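Local coordinates for cyclic nucleotide-binding domain (CNMP-BD) protein (Geobacter metallireducens, PDB 3MDP) that probably binds a cyclic nucleotide or similar small anionic ligand through a double-stranded beta-helix domain, and may act in transcriptional regulation, at residues Ile28-Phe34 against Val105-Asn111; Phe41-Ala47 against Tyr93-Ala99; Lys46-Leu50 against Gly85-Leu89. All coordinates share one frame; numbering follows the deposited sequence.

Contact 1: Ile28-Phe34 against Val105-Asn111; sequences ISEEKSF and VRVVDIN. With EDO (1,2-ethanediol), chain C.
Glu31 and Arg106 meet across two antiparallel strands, 29-34 and 105-111, of the double-stranded beta-helix. Arg106 NH1 donates to Glu31 OE2 at 2.9 Å in a salt bridge. The oxygen lies near the guanidinium plane, at its edge, but the nitrogen comes from above the carboxylate plane, and the two planes are 42° apart. The glutamate chain is extended, with CG anti to N (chi1 -167°), which carries its carboxylate diagonally toward Arg106, whose own cross-strand neighbour is Ser33. Arg106 NE pairs with Glu55, so the arginine joins two acids. Replacing Arg106 by an alanine is likely to leave Glu31 and Glu55 without the positive charge they share.

On the other face Glu30, Lys32 and Asp109 form a salt-bridge network. In the modelled conformer described, one of two, Lys32 NZ lies 2.6 Å from Asp109 OD2 and 2.9 Å from Glu30 OE1, above the carboxylate plane in each case. The aspartate's other oxygen, OD1, takes a hydrogen bond from Asn49. An ethanediol, probably from the crystallisation liquor, lies beside this group.

Apolar side chains meet at both ends of the pair. Val107 CG2 sits at the edge of the Phe34 ring, 3.9 Å from CE1. Ile28 CD1 packs on Ile110 CG2.

Backbone bonds join Glu30 with Asp109, Lys32 with Val107 and Phe34 with Val105 in both directions. Asn111 N adds one to Ile28 O, 3.0 Å long.

In this conformer one lysine serves two carboxylates, which would probably ease the repulsion between Glu30 and Asp109 and favour the ionised form of the buried Asp109.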
loop_
_atom_site.group_PDB
_atom_site.type_symbol
_atom_site.label_atom_id
_atom_site.label_comp_id
_atom_site.label_asym_id
_atom_site.label_seq_id
_atom_site.Cartn_x
_atom_site.Cartn_y
_atom_site.Cartn_z
ATOM N N ILE A 28 7.226 -19.412 9.877
ATOM C CA ILE A 28 5.782 -19.196 10.049
ATOM C C ILE A 28 5.004 -19.315 8.715
ATOM O O ILE A 28 3.897 -18.791 8.556
ATOM C CB ILE A 28 5.502 -17.814 10.746
ATOM C CG1 ILE A 28 6.078 -16.645 9.896
ATOM C CG2 ILE A 28 6.014 -17.861 12.170
ATOM C CD1 ILE A 28 5.368 -15.351 10.066
ATOM N N SER A 29 5.583 -20.021 7.761
ATOM C CA SER A 29 4.976 -20.147 6.435
ATOM C C SER A 29 4.802 -21.603 6.098
ATOM O O SER A 29 5.563 -22.459 6.553
ATOM C CB SER A 29 5.840 -19.488 5.358
ATOM O OG SER A 29 6.006 -18.102 5.572
ATOM N N GLU A 30 3.848 -21.884 5.226
ATOM C CA GLU A 30 3.621 -23.235 4.790
ATOM C C GLU A 30 3.112 -23.194 3.358
ATOM O O GLU A 30 2.361 -22.292 2.995
ATOM C CB GLU A 30 2.609 -23.835 5.753
ATOM C CG GLU A 30 1.878 -25.013 5.291
ATOM C CD GLU A 30 0.991 -25.564 6.405
ATOM O OE1 GLU A 30 0.404 -24.756 7.169
ATOM O OE2 GLU A 30 0.897 -26.798 6.512
ATOM N N GLU A 31 3.563 -24.135 2.542
ATOM C CA GLU A 31 3.102 -24.237 1.178
ATOM C C GLU A 31 1.715 -24.862 1.259
ATOM O O GLU A 31 1.502 -25.794 2.042
ATOM C CB GLU A 31 4.080 -25.048 0.325
ATOM C CG GLU A 31 3.794 -24.917 -1.170
ATOM C CD GLU A 31 4.949 -25.350 -2.080
ATOM O OE1 GLU A 31 6.151 -25.219 -1.700
ATOM O OE2 GLU A 31 4.618 -25.798 -3.200
ATOM N N LYS A 32 0.755 -24.280 0.537
ATOM C CA LYS A 32 -0.620 -24.785 0.519
ATOM C C LYS A 32 -1.123 -24.840 -0.924
ATOM O O LYS A 32 -0.653 -24.076 -1.770
ATOM C CB LYS A 32 -1.541 -23.880 1.340
ATOM C CG LYS A 32 -1.375 -24.005 2.852
ATOM C CD LYS A 32 -2.623 -23.540 3.570
ATOM C CE LYS A 32 -2.579 -23.906 5.060
ATOM N NZ LYS A 32 -1.564 -23.150 5.798
ATOM N N SER A 33 -2.045 -25.771 -1.194
ATOM C CA SER A 33 -2.693 -25.886 -2.502
ATOM C C SER A 33 -4.204 -25.679 -2.350
ATOM O O SER A 33 -4.788 -26.037 -1.318
ATOM C CB SER A 33 -2.426 -27.264 -3.104
ATOM O OG SER A 33 -1.125 -27.386 -3.636
ATOM N N PHE A 34 -4.821 -25.085 -3.375
ATOM C CA PHE A 34 -6.282 -24.886 -3.438
ATOM C C PHE A 34 -6.769 -25.268 -4.833
ATOM O O PHE A 34 -6.134 -24.925 -5.836
ATOM C CB PHE A 34 -6.692 -23.445 -3.149
ATOM C CG PHE A 34 -6.347 -22.976 -1.763
ATOM C CD1 PHE A 34 -5.107 -22.396 -1.513
ATOM C CD2 PHE A 34 -7.242 -23.137 -0.702
ATOM C CE1 PHE A 34 -4.753 -21.993 -0.236
ATOM C CE2 PHE A 34 -6.911 -22.711 0.607
ATOM C CZ PHE A 34 -5.668 -22.136 0.833
ATOM N N VAL A 105 -4.233 -23.834 -7.688
ATOM C CA VAL A 105 -3.405 -22.815 -7.031
ATOM C C VAL A 105 -2.445 -23.455 -6.014
ATOM O O VAL A 105 -2.832 -24.370 -5.282
ATOM C CB VAL A 105 -4.300 -21.766 -6.358
ATOM C CG1 VAL A 105 -3.587 -21.037 -5.183
ATOM C CG2 VAL A 105 -4.815 -20.761 -7.391
ATOM N N ARG A 106 -1.193 -22.993 -6.021
ATOM C CA ARG A 106 -0.255 -23.176 -4.898
ATOM C C ARG A 106 0.200 -21.808 -4.390
ATOM O O ARG A 106 0.503 -20.887 -5.175
ATOM C CB ARG A 106 0.990 -23.965 -5.296
ATOM C CG ARG A 106 0.741 -25.400 -5.687
ATOM C CD ARG A 106 2.056 -26.186 -5.917
ATOM N NE ARG A 106 2.786 -25.662 -7.078
ATOM C CZ ARG A 106 3.943 -24.993 -7.044
ATOM N NH1 ARG A 106 4.595 -24.764 -5.911
ATOM N NH2 ARG A 106 4.475 -24.569 -8.180
ATOM N N VAL A 107 0.273 -21.703 -3.075
ATOM C CA VAL A 107 0.688 -20.481 -2.401
ATOM C C VAL A 107 1.684 -20.804 -1.289
ATOM O O VAL A 107 1.777 -21.945 -0.832
ATOM C CB VAL A 107 -0.497 -19.735 -1.751
ATOM C CG1 VAL A 107 -1.578 -19.386 -2.770
ATOM C CG2 VAL A 107 -1.138 -20.570 -0.548
ATOM N N VAL A 108 2.463 -19.787 -0.923
ATOM C CA VAL A 108 3.065 -19.691 0.367
ATOM C C VAL A 108 2.062 -18.978 1.276
ATOM O O VAL A 108 1.669 -17.824 1.012
ATOM C CB VAL A 108 4.369 -18.882 0.370
ATOM C CG1 VAL A 108 4.950 -18.958 1.786
ATOM C CG2 VAL A 108 5.370 -19.488 -0.654
ATOM N N ASP A 109 1.643 -19.685 2.320
ATOM C CA ASP A 109 0.694 -19.178 3.321
ATOM C C ASP A 109 1.472 -18.769 4.582
ATOM O O ASP A 109 2.085 -19.595 5.257
ATOM C CB ASP A 109 -0.331 -20.285 3.614
ATOM C CG ASP A 109 -1.409 -19.891 4.628
ATOM O OD1 ASP A 109 -1.462 -18.737 5.057
ATOM O OD2 ASP A 109 -2.196 -20.791 5.018
ATOM N N ILE A 110 1.454 -17.480 4.862
ATOM C CA ILE A 110 2.206 -16.881 5.950
ATOM C C ILE A 110 1.244 -16.495 7.075
ATOM O O ILE A 110 0.178 -15.927 6.825
ATOM C CB ILE A 110 3.001 -15.653 5.466
ATOM C CG1 ILE A 110 3.742 -16.003 4.174
ATOM C CG2 ILE A 110 3.956 -15.173 6.585
ATOM C CD1 ILE A 110 4.351 -14.831 3.449
ATOM N N ASN A 111 1.632 -16.818 8.298
ATOM C CA ASN A 111 0.830 -16.545 9.491
ATOM C C ASN A 111 0.798 -15.046 9.757
ATOM O O ASN A 111 1.807 -14.454 10.153
ATOM C CB ASN A 111 1.401 -17.317 10.694
ATOM C CG ASN A 111 0.515 -17.207 11.946
ATOM O OD1 ASN A 111 0.045 -16.136 12.278
ATOM N ND2 ASN A 111 0.301 -18.321 12.629
HETATM C C1 EDO C . -0.576 -19.950 8.098
HETATM O O1 EDO C . -0.797 -19.892 9.518
HETATM C C2 EDO C . 0.381 -21.077 7.751
HETATM O O2 EDO C . 1.700 -20.586 7.920
#

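Contact 2: Phe41-Ala47 against Tyr93-Ala99; sequences FKENSKA and YHYTSSA
Phe41 lays its ring face to face on the ring of Tyr95, with centroids 3.8 Å apart and planes only 11° from parallel. The stack sits where strand 39-41 of the double-stranded beta-helix ends and strand 98-101 begins. Phe41 CG lies between the backbone N and the carbonyl carbon (chi1 58°), which turns the ring over Tyr95. On its opposite face Ala99 CB makes a CH-pi contact, 3.8 Å from the centroid. Ser97 O lies at the ring's edge.

Tyr95 is sandwiched in turn. Phe41 CD1 is over the centre of one face, and Ala47 CA stands over the other, offset toward the rim. The phenol OH is bonded to Asn49 O, which fixes the far end of the ring.

Polar bonds hold the two backbones around this core. Phe41 and Ala99 are an antiparallel hydrogen-bonded pair. Lys42 to Ser45 form a type II turn, and the backbone of Tyr95 bonds to it twice: Asn44 N donates to Tyr95 O at 2.8 Å, and Tyr95 N donates to Ser45 O. Ala47 N meets Tyr93 O from above its carbonyl plane. Further out, Lys46 CD packs off-centre on the His94 ring.

Thr96, in the same loop, hydrogen-bonds a succinate that probably came from the crystallisation liquor. Together the stack and the turn probably help to hold the loop that carries this site residue.

Nearer the start of the turn, Glu43 N donates to Ser98 OG at 2.8 Å in an almost straight bond of 176°, and a water bridges the same hydroxyl to Glu43 OE1.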
loop_
_atom_site.group_PDB
_atom_site.type_symbol
_atom_site.label_atom_id
_atom_site.label_comp_id
_atom_site.label_asym_id
_atom_site.label_seq_id
_atom_site.Cartn_x
_atom_site.Cartn_y
_atom_site.Cartn_z
ATOM N N PHE A 41 -10.166 -17.233 0.944
ATOM C CA PHE A 41 -10.601 -16.494 2.124
ATOM C C PHE A 41 -11.754 -15.570 1.760
ATOM O O PHE A 41 -11.960 -15.269 0.592
ATOM C CB PHE A 41 -9.441 -15.733 2.822
ATOM C CG PHE A 41 -8.705 -14.729 1.949
ATOM C CD1 PHE A 41 -9.298 -13.517 1.581
ATOM C CD2 PHE A 41 -7.398 -14.966 1.552
ATOM C CE1 PHE A 41 -8.636 -12.585 0.804
ATOM C CE2 PHE A 41 -6.719 -14.036 0.798
ATOM C CZ PHE A 41 -7.337 -12.822 0.429
ATOM N N LYS A 42 -12.485 -15.138 2.779
ATOM C CA LYS A 42 -13.706 -14.375 2.625
ATOM C C LYS A 42 -13.594 -12.930 3.124
ATOM O O LYS A 42 -13.006 -12.644 4.180
ATOM C CB LYS A 42 -14.834 -15.060 3.405
ATOM C CG LYS A 42 -15.099 -16.483 2.983
ATOM C CD LYS A 42 -16.211 -17.102 3.813
ATOM C CE LYS A 42 -16.231 -18.620 3.649
ATOM N NZ LYS A 42 -17.099 -19.294 4.669
ATOM N N GLU A 43 -14.207 -12.031 2.363
ATOM C CA GLU A 43 -14.400 -10.643 2.782
ATOM C C GLU A 43 -14.952 -10.580 4.199
ATOM O O GLU A 43 -15.832 -11.352 4.569
ATOM C CB GLU A 43 -15.357 -9.939 1.835
ATOM C CG GLU A 43 -15.475 -8.427 2.062
ATOM C CD GLU A 43 -16.385 -7.745 1.050
ATOM O OE1 GLU A 43 -16.766 -8.399 0.047
ATOM O OE2 GLU A 43 -16.754 -6.562 1.278
ATOM N N ASN A 44 -14.403 -9.661 4.980
ATOM C CA ASN A 44 -14.805 -9.375 6.353
ATOM C C ASN A 44 -14.248 -10.323 7.398
ATOM O O ASN A 44 -14.389 -10.055 8.579
ATOM C CB ASN A 44 -16.324 -9.213 6.484
ATOM C CG ASN A 44 -16.826 -8.024 5.702
ATOM O OD1 ASN A 44 -16.165 -6.975 5.653
ATOM N ND2 ASN A 44 -17.962 -8.179 5.055
ATOM N N SER A 45 -13.580 -11.395 6.986
ATOM C CA SER A 45 -12.931 -12.289 7.949
ATOM C C SER A 45 -11.665 -11.639 8.449
ATOM O O SER A 45 -11.023 -10.860 7.727
ATOM C CB SER A 45 -12.575 -13.662 7.344
ATOM O OG SER A 45 -13.725 -14.416 7.035
ATOM N N LYS A 46 -11.277 -12.004 9.671
ATOM C CA LYS A 46 -9.999 -11.587 10.232
ATOM C C LYS A 46 -8.880 -12.022 9.302
ATOM O O LYS A 46 -8.812 -13.181 8.892
ATOM C CB LYS A 46 -9.806 -12.179 11.632
ATOM C CG LYS A 46 -8.581 -11.708 12.397
ATOM C CD LYS A 46 -8.570 -10.202 12.707
ATOM C CE LYS A 46 -7.674 -9.916 13.903
ATOM N NZ LYS A 46 -6.803 -8.775 13.630
ATOM N N ALA A 47 -8.006 -11.093 8.959
ATOM C CA ALA A 47 -6.951 -11.355 7.992
ATOM C C ALA A 47 -5.758 -12.038 8.682
ATOM O O ALA A 47 -4.814 -11.385 9.077
ATOM C CB ALA A 47 -6.518 -10.057 7.283
ATOM N N TYR A 93 -7.153 -4.966 9.660
ATOM C CA TYR A 93 -6.792 -6.401 9.592
ATOM C C TYR A 93 -7.973 -7.350 9.334
ATOM O O TYR A 93 -8.041 -8.476 9.874
ATOM C CB TYR A 93 -6.035 -6.824 10.860
ATOM C CG TYR A 93 -4.925 -5.914 11.308
ATOM C CD1 TYR A 93 -3.819 -5.655 10.478
ATOM C CD2 TYR A 93 -4.924 -5.380 12.592
ATOM C CE1 TYR A 93 -2.782 -4.833 10.904
ATOM C CE2 TYR A 93 -3.887 -4.551 13.025
ATOM C CZ TYR A 93 -2.818 -4.301 12.177
ATOM O OH TYR A 93 -1.801 -3.507 12.590
ATOM N N HIS A 94 -8.900 -6.908 8.492
ATOM C CA HIS A 94 -9.983 -7.744 7.989
ATOM C C HIS A 94 -9.959 -7.692 6.471
ATOM O O HIS A 94 -9.676 -6.654 5.881
ATOM C CB HIS A 94 -11.349 -7.313 8.563
ATOM C CG HIS A 94 -11.524 -7.695 9.998
ATOM N ND1 HIS A 94 -10.812 -7.094 11.017
ATOM C CD2 HIS A 94 -12.306 -8.633 10.587
ATOM C CE1 HIS A 94 -11.149 -7.648 12.170
ATOM N NE2 HIS A 94 -12.052 -8.583 11.937
ATOM N N TYR A 95 -10.169 -8.833 5.827
ATOM C CA TYR A 95 -10.106 -8.871 4.365
ATOM C C TYR A 95 -11.155 -7.938 3.739
ATOM O O TYR A 95 -12.329 -7.925 4.136
ATOM C CB TYR A 95 -10.274 -10.305 3.861
ATOM C CG TYR A 95 -9.167 -11.274 4.267
ATOM C CD1 TYR A 95 -7.850 -11.054 3.892
ATOM C CD2 TYR A 95 -9.454 -12.451 4.980
ATOM C CE1 TYR A 95 -6.858 -11.934 4.225
ATOM C CE2 TYR A 95 -8.456 -13.345 5.322
ATOM C CZ TYR A 95 -7.165 -13.101 4.932
ATOM O OH TYR A 95 -6.165 -13.993 5.286
ATOM N N THR A 96 -10.722 -7.158 2.754
ATOM C CA THR A 96 -11.585 -6.171 2.105
ATOM C C THR A 96 -12.221 -6.766 0.853
ATOM O O THR A 96 -13.086 -6.153 0.212
ATOM C CB THR A 96 -10.792 -4.887 1.752
ATOM O OG1 THR A 96 -9.647 -5.232 0.950
ATOM C CG2 THR A 96 -10.338 -4.159 3.045
ATOM N N SER A 97 -11.801 -7.977 0.512
ATOM C CA SER A 97 -12.404 -8.710 -0.586
ATOM C C SER A 97 -12.254 -10.185 -0.306
ATOM O O SER A 97 -11.482 -10.568 0.562
ATOM C CB SER A 97 -11.719 -8.308 -1.904
ATOM O OG SER A 97 -10.375 -8.746 -1.936
ATOM N N SER A 98 -13.010 -11.013 -1.023
ATOM C CA SER A 98 -12.806 -12.437 -1.000
ATOM C C SER A 98 -11.791 -12.804 -2.076
ATOM O O SER A 98 -11.524 -12.001 -2.973
ATOM C CB SER A 98 -14.123 -13.180 -1.217
ATOM O OG SER A 98 -15.071 -12.827 -0.216
ATOM N N ALA A 99 -11.216 -14.007 -1.952
ATOM C CA ALA A 99 -10.286 -14.571 -2.930
ATOM C C ALA A 99 -10.701 -15.982 -3.352
ATOM O O ALA A 99 -10.998 -16.846 -2.508
ATOM C CB ALA A 99 -8.871 -14.588 -2.389
HETATM O O HOH W 1 -16.844 -10.755 -0.787
HETATM O O HOH W 2 -13.452 -5.626 5.480
#

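Contact 3: Lys46-Leu50 against Gly85-Leu89; sequences KADNL and GVSSL
The segment Gly85-Leu89, with a 3-10 turn beginning at Val86, belongs to the ligand pocket of the cyclic nucleotide-binding fold and packs against the start of strand 49-55. It probably corresponds to the family's phosphate-binding cassette. Gly85, Val86 and Ser87 bind succinate. Val86 N and Ser87 OG each make a hydrogen bond with it, and Gly85 N gives a weak one.

Ala47 is the centre of an inverse gamma turn. Its CB points at the turn backbone and comes within 3.3 Å of Ser88 N. Ser88 CA in return makes a CA-H...O contact of 3.4 Å with Ala47 O. That carbonyl, like Ser88 O, is also bonded to Arg116 NH1, so one arginine nitrogen joins both segments.

In the conformer described, one of two, Ser88 OG lies beside Leu50, 3.1 Å from its CB. OG and Gly85 O are each 3.4 Å from Leu50 CD1. With OG between N and the carbonyl carbon (chi1 49°), the hydroxyl folds back onto its own turn and donates to Gly85 O at 2.6 Å. Ser88 N donates to the same oxygen, so in this conformer two bonds grip it.

Leu50 CD2 faces Leu89 CD1 at 4.3 Å. Leu89 continues this apolar side onto helix 123-139. Gly85 has a positive phi of 75°, and a CB there would run into Asn49 O. Both points suit a glycine.

The contact across the segments is one of close packing. Gly85 O is satisfied by Ser88 and Ser88 O by Arg116, while Val86 N and Ser87 OG bond the succinate, consistent with a firmly held turn facing the pocket.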
loop_
_atom_site.group_PDB
_atom_site.type_symbol
_atom_site.label_atom_id
_atom_site.label_comp_id
_atom_site.label_asym_id
_atom_site.label_seq_id
_atom_site.Cartn_x
_atom_site.Cartn_y
_atom_site.Cartn_z
ATOM N N LYS A 46 -11.277 -12.004 9.671
ATOM C CA LYS A 46 -9.999 -11.587 10.232
ATOM C C LYS A 46 -8.880 -12.022 9.302
ATOM O O LYS A 46 -8.812 -13.181 8.892
ATOM C CB LYS A 46 -9.806 -12.179 11.632
ATOM C CG LYS A 46 -8.581 -11.708 12.397
ATOM C CD LYS A 46 -8.570 -10.202 12.707
ATOM C CE LYS A 46 -7.674 -9.916 13.903
ATOM N NZ LYS A 46 -6.803 -8.775 13.630
ATOM N N ALA A 47 -8.006 -11.093 8.959
ATOM C CA ALA A 47 -6.951 -11.355 7.992
ATOM C C ALA A 47 -5.758 -12.038 8.682
ATOM O O ALA A 47 -4.814 -11.385 9.077
ATOM C CB ALA A 47 -6.518 -10.057 7.283
ATOM N N ASP A 48 -5.840 -13.353 8.852
ATOM C CA ASP A 48 -4.813 -14.085 9.564
ATOM C C ASP A 48 -3.810 -14.801 8.647
ATOM O O ASP A 48 -2.920 -15.499 9.149
ATOM C CB ASP A 48 -5.476 -15.084 10.534
ATOM C CG ASP A 48 -5.960 -14.409 11.821
ATOM O OD1 ASP A 48 -5.425 -13.347 12.196
ATOM O OD2 ASP A 48 -6.867 -14.957 12.449
ATOM N N ASN A 49 -3.928 -14.600 7.328
ATOM C CA ASN A 49 -3.065 -15.258 6.334
ATOM C C ASN A 49 -2.667 -14.309 5.204
ATOM O O ASN A 49 -3.538 -13.727 4.541
ATOM C CB ASN A 49 -3.776 -16.464 5.731
ATOM C CG ASN A 49 -4.162 -17.497 6.780
ATOM O OD1 ASN A 49 -5.195 -17.371 7.435
ATOM N ND2 ASN A 49 -3.315 -18.508 6.964
ATOM N N LEU A 50 -1.354 -14.126 5.026
ATOM C CA LEU A 50 -0.805 -13.387 3.908
ATOM C C LEU A 50 -0.308 -14.467 2.932
ATOM O O LEU A 50 0.318 -15.443 3.349
ATOM C CB LEU A 50 0.322 -12.478 4.378
ATOM C CG LEU A 50 1.006 -11.673 3.273
ATOM C CD1 LEU A 50 0.043 -10.626 2.734
ATOM C CD2 LEU A 50 2.296 -11.057 3.770
ATOM N N GLY A 85 -4.123 -11.132 0.235
ATOM C CA GLY A 85 -4.354 -11.122 1.683
ATOM C C GLY A 85 -3.595 -10.017 2.403
ATOM O O GLY A 85 -3.239 -10.162 3.573
ATOM N N VAL A 86 -3.378 -8.896 1.719
ATOM C CA VAL A 86 -2.529 -7.809 2.230
ATOM C C VAL A 86 -3.064 -7.158 3.513
ATOM O O VAL A 86 -2.293 -6.611 4.309
ATOM C CB VAL A 86 -2.267 -6.701 1.161
ATOM C CG1 VAL A 86 -1.447 -7.259 0.007
ATOM C CG2 VAL A 86 -3.596 -6.065 0.648
ATOM N N SER A 87 -4.372 -7.225 3.740
ATOM C CA SER A 87 -4.931 -6.695 5.007
ATOM C C SER A 87 -4.444 -7.436 6.271
ATOM O O SER A 87 -4.664 -6.960 7.380
ATOM C CB SER A 87 -6.460 -6.656 4.960
ATOM O OG SER A 87 -6.895 -5.640 4.078
ATOM N N SER A 88 -3.764 -8.572 6.109
ATOM C CA SER A 88 -3.045 -9.169 7.244
ATOM C C SER A 88 -2.020 -8.200 7.859
ATOM O O SER A 88 -1.645 -8.345 9.031
ATOM C CB SER A 88 -2.395 -10.504 6.850
ATOM O OG SER A 88 -1.655 -10.400 5.655
ATOM N N LEU A 89 -1.595 -7.197 7.091
ATOM C CA LEU A 89 -0.677 -6.174 7.592
ATOM C C LEU A 89 -1.239 -4.733 7.520
ATOM O O LEU A 89 -0.504 -3.784 7.801
ATOM C CB LEU A 89 0.643 -6.223 6.822
ATOM C CG LEU A 89 1.545 -7.447 7.040
ATOM C CD1 LEU A 89 2.749 -7.416 6.092
ATOM C CD2 LEU A 89 1.975 -7.488 8.472
#

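In the fold
From the N terminus, strand 29-34 comes first and pairs with strand 105-111 late in the chain, so contact 1 closes the longest loop and encloses the other two. Next comes the segment 41-47, which pairs with 93-99 in contact 2. Contact 3 begins in the same place, sharing Lys46 and Ala47, but returns sooner, at 85-89. Contacts 2 and 3 adjoin where Ser87 touches Tyr93 and His94. Contact 3 brings the pocket loop to strand 49-55, neighbour of 105-111 in one sheet. Contact 2 holds the neighbouring loop at the edge of the other sheet, where 39-41 meets 98-101. Contact 1 pairs the outer strand of the first sheet.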